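PDB 6SKI: putative type VI secretion protein from Escherichia coli, which probably hydrolyses phospholipids as a toxic effector that is loaded onto the VgrG spike of the type VI secretion system. Local coordinates for residues 80-85 against 379-383. Numbering follows the deposited sequence.
Sequences DFLKEI and TKIRS
Arg-382 reaches from the strand to the helix and is held there by Glu-84 and Asp-80, one helical turn apart, in a salt-bridge network that pins the last turns of helix 72-85 to the face of a three-stranded antiparallel sheet. Its NE forms a salt bridge with Glu-84 OE1 at 3.0 Å, the oxygen lying at the edge of the guanidinium near its plane. At 123° the N-H...O angle makes this a weak hydrogen bond; the carboxylate plane is turned 72° from the guanidinium. Asp-80 acts mainly through charge: its OD2 stands 3.9 Å from Arg-382 NH2, well out of the guanidinium plane, while its CB covers a face of that group. The arginine's positive charge probably favours the ionised form of both carboxylates.

Inward from the guanidinium, the aliphatic part of Arg-382 and the ring of Phe-81 run past each other in opposite directions. With CG anti to the backbone N (chi1 -172°) and the chain extended as far as NE, the arginine carries its guanidinium past Phe-81 to the two acids. Its CB sits over the centre of one ring face, a CH-pi contact of 3.8 Å from CB to the ring centroid. Phe-337 of strand 328-341 touches both residues, Phe-331 of that strand meets the Phe-81 ring obliquely, and Ala-404 of strand 398-409 also packs on Phe-81, which thus touches all three strands.

Strand 376-386 is an outer strand of that sheet within the chain, Lys-380 and Arg-382 being bonded through their backbones to Ala-404 and Gly-402. Farther along the helix, Ile-85 packs crosswise on the Lys-380 side chain, its CG2 3.8 Å from Lys-380 CD and its CD1 against Lys-380 CB. Between Arg-382 and Lys-380 the Phe-81 ring turns its edge to the strand backbone, with CZ 3.1 Å from Lys-380 O.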
ATOM      1  N   ASP A  80     -18.677 -25.902  -5.762  1.00 59.48           N
ATOM      2  CA  ASP A  80     -20.071 -26.114  -6.142  1.00 59.48           C
ATOM      3  C   ASP A  80     -21.019 -25.669  -5.034  1.00 59.48           C
ATOM      4  O   ASP A  80     -22.060 -25.060  -5.305  1.00 59.48           O
ATOM      5  CB  ASP A  80     -20.290 -27.588  -6.475  1.00 59.48           C
ATOM      6  CG  ASP A  80     -19.899 -27.927  -7.896  1.00 59.48           C
ATOM      7  OD1 ASP A  80     -19.352 -27.044  -8.588  1.00 59.48           O
ATOM      8  OD2 ASP A  80     -20.125 -29.079  -8.317  1.00 59.48           O
ATOM      9  N   PHE A  81     -20.669 -25.968  -3.783  1.00 55.98           N
ATOM     10  CA  PHE A  81     -21.458 -25.534  -2.637  1.00 55.98           C
ATOM     11  C   PHE A  81     -21.596 -24.019  -2.622  1.00 55.98           C
ATOM     12  O   PHE A  81     -22.707 -23.483  -2.527  1.00 55.98           O
ATOM     13  CB  PHE A  81     -20.778 -26.030  -1.359  1.00 55.98           C
ATOM     14  CG  PHE A  81     -21.662 -26.046  -0.147  1.00 55.98           C
ATOM     15  CD1 PHE A  81     -22.968 -25.604  -0.201  1.00 55.98           C
ATOM     16  CD2 PHE A  81     -21.167 -26.500   1.060  1.00 55.98           C
ATOM     17  CE1 PHE A  81     -23.760 -25.627   0.923  1.00 55.98           C
ATOM     18  CE2 PHE A  81     -21.955 -26.522   2.181  1.00 55.98           C
ATOM     19  CZ  PHE A  81     -23.250 -26.084   2.114  1.00 55.98           C
ATOM     20  N   LEU A  82     -20.472 -23.313  -2.745  1.00 56.23           N
ATOM     21  CA  LEU A  82     -20.519 -21.857  -2.718  1.00 56.23           C
ATOM     22  C   LEU A  82     -21.312 -21.309  -3.894  1.00 56.23           C
ATOM     23  O   LEU A  82     -22.090 -20.364  -3.733  1.00 56.23           O
ATOM     24  CB  LEU A  82     -19.106 -21.281  -2.712  1.00 56.23           C
ATOM     25  CG  LEU A  82     -19.023 -19.766  -2.530  1.00 56.23           C
ATOM     26  CD1 LEU A  82     -19.408 -19.368  -1.117  1.00 56.23           C
ATOM     27  CD2 LEU A  82     -17.628 -19.277  -2.869  1.00 56.23           C
ATOM     28  N   LYS A  83     -21.136 -21.890  -5.082  1.00 58.82           N
ATOM     29  CA  LYS A  83     -21.895 -21.429  -6.240  1.00 58.82           C
ATOM     30  C   LYS A  83     -23.390 -21.622  -6.031  1.00 58.82           C
ATOM     31  O   LYS A  83     -24.197 -20.798  -6.473  1.00 58.82           O
ATOM     32  CB  LYS A  83     -21.432 -22.160  -7.497  1.00 58.82           C
ATOM     33  CG  LYS A  83     -20.596 -21.310  -8.432  1.00 58.82           C
ATOM     34  CD  LYS A  83     -19.828 -22.172  -9.419  1.00 58.82           C
ATOM     35  CE  LYS A  83     -18.793 -21.359 -10.177  1.00 58.82           C
ATOM     36  NZ  LYS A  83     -17.535 -21.200  -9.400  1.00 58.82           N
ATOM     37  N   GLU A  84     -23.779 -22.706  -5.359  1.00 59.47           N
ATOM     38  CA  GLU A  84     -25.202 -22.978  -5.192  1.00 59.47           C
ATOM     39  C   GLU A  84     -25.823 -22.108  -4.103  1.00 59.47           C
ATOM     40  O   GLU A  84     -27.002 -21.753  -4.197  1.00 59.47           O
ATOM     41  CB  GLU A  84     -25.428 -24.466  -4.925  1.00 59.47           C
ATOM     42  CG  GLU A  84     -25.522 -24.873  -3.475  1.00 59.47           C
ATOM     43  CD  GLU A  84     -25.886 -26.332  -3.333  1.00 59.47           C
ATOM     44  OE1 GLU A  84     -25.331 -27.151  -4.093  1.00 59.47           O
ATOM     45  OE2 GLU A  84     -26.724 -26.658  -2.467  1.00 59.47           O
ATOM     46  N   ILE A  85     -25.067 -21.758  -3.056  1.00 58.04           N
ATOM     47  CA  ILE A  85     -25.630 -20.837  -2.068  1.00 58.04           C
ATOM     48  C   ILE A  85     -25.784 -19.440  -2.654  1.00 58.04           C
ATOM     49  O   ILE A  85     -26.817 -18.788  -2.466  1.00 58.04           O
ATOM     50  CB  ILE A  85     -24.801 -20.798  -0.772  1.00 58.04           C
ATOM     51  CG1 ILE A  85     -24.360 -22.191  -0.346  1.00 58.04           C
ATOM     52  CG2 ILE A  85     -25.603 -20.150   0.336  1.00 58.04           C
ATOM     53  CD1 ILE A  85     -23.675 -22.195   0.992  1.00 58.04           C
ATOM     54  N   THR A 379     -25.774 -22.661   9.521  1.00 56.97           N
ATOM     55  CA  THR A 379     -25.070 -23.809   8.968  1.00 56.97           C
ATOM     56  C   THR A 379     -25.807 -24.247   7.712  1.00 56.97           C
ATOM     57  O   THR A 379     -26.998 -24.568   7.765  1.00 56.97           O
ATOM     58  CB  THR A 379     -24.977 -24.968   9.960  1.00 56.97           C
ATOM     59  OG1 THR A 379     -26.162 -25.765   9.867  1.00 56.97           O
ATOM     60  CG2 THR A 379     -24.817 -24.462  11.371  1.00 56.97           C
ATOM     61  N   LYS A 380     -25.101 -24.250   6.591  1.00 56.13           N
ATOM     62  CA  LYS A 380     -25.676 -24.593   5.302  1.00 56.13           C
ATOM     63  C   LYS A 380     -25.300 -26.020   4.943  1.00 56.13           C
ATOM     64  O   LYS A 380     -24.139 -26.425   5.097  1.00 56.13           O
ATOM     65  CB  LYS A 380     -25.206 -23.624   4.220  1.00 56.13           C
ATOM     66  CG  LYS A 380     -25.769 -22.231   4.386  1.00 56.13           C
ATOM     67  CD  LYS A 380     -26.882 -21.959   3.405  1.00 56.13           C
ATOM     68  CE  LYS A 380     -27.497 -20.599   3.645  1.00 56.13           C
ATOM     69  NZ  LYS A 380     -28.981 -20.646   3.590  1.00 56.13           N
ATOM     70  N   ILE A 381     -26.292 -26.774   4.474  1.00 59.05           N
ATOM     71  CA  ILE A 381     -26.153 -28.184   4.143  1.00 59.05           C
ATOM     72  C   ILE A 381     -26.345 -28.351   2.643  1.00 59.05           C
ATOM     73  O   ILE A 381     -27.277 -27.788   2.060  1.00 59.05           O
ATOM     74  CB  ILE A 381     -27.166 -29.048   4.912  1.00 59.05           C
ATOM     75  CG1 ILE A 381     -27.139 -28.718   6.400  1.00 59.05           C
ATOM     76  CG2 ILE A 381     -26.874 -30.519   4.699  1.00 59.05           C
ATOM     77  CD1 ILE A 381     -28.185 -29.459   7.188  1.00 59.05           C
ATOM     78  N   ARG A 382     -25.458 -29.120   2.027  1.00 59.58           N
ATOM     79  CA  ARG A 382     -25.571 -29.548   0.644  1.00 59.58           C
ATOM     80  C   ARG A 382     -25.734 -31.059   0.635  1.00 59.58           C
ATOM     81  O   ARG A 382     -25.018 -31.763   1.347  1.00 59.58           O
ATOM     82  CB  ARG A 382     -24.329 -29.145  -0.148  1.00 59.58           C
ATOM     83  CG  ARG A 382     -24.420 -29.371  -1.634  1.00 59.58           C
ATOM     84  CD  ARG A 382     -23.296 -28.647  -2.337  1.00 59.58           C
ATOM     85  NE  ARG A 382     -23.070 -29.145  -3.688  1.00 59.58           N
ATOM     86  CZ  ARG A 382     -22.162 -30.062  -3.996  1.00 59.58           C
ATOM     87  NH1 ARG A 382     -21.401 -30.584  -3.048  1.00 59.58           N
ATOM     88  NH2 ARG A 382     -22.016 -30.458  -5.252  1.00 59.58           N
ATOM     89  N   SER A 383     -26.687 -31.558  -0.144  1.00 64.01           N
ATOM     90  CA  SER A 383     -26.864 -32.992  -0.320  1.00 64.01           C
ATOM     91  C   SER A 383     -26.989 -33.290  -1.804  1.00 64.01           C
ATOM     92  O   SER A 383     -27.906 -32.792  -2.463  1.00 64.01           O
ATOM     93  CB  SER A 383     -28.091 -33.495   0.437  1.00 64.01           C
ATOM     94  OG  SER A 383     -29.198 -32.634   0.241  1.00 64.01           O
TER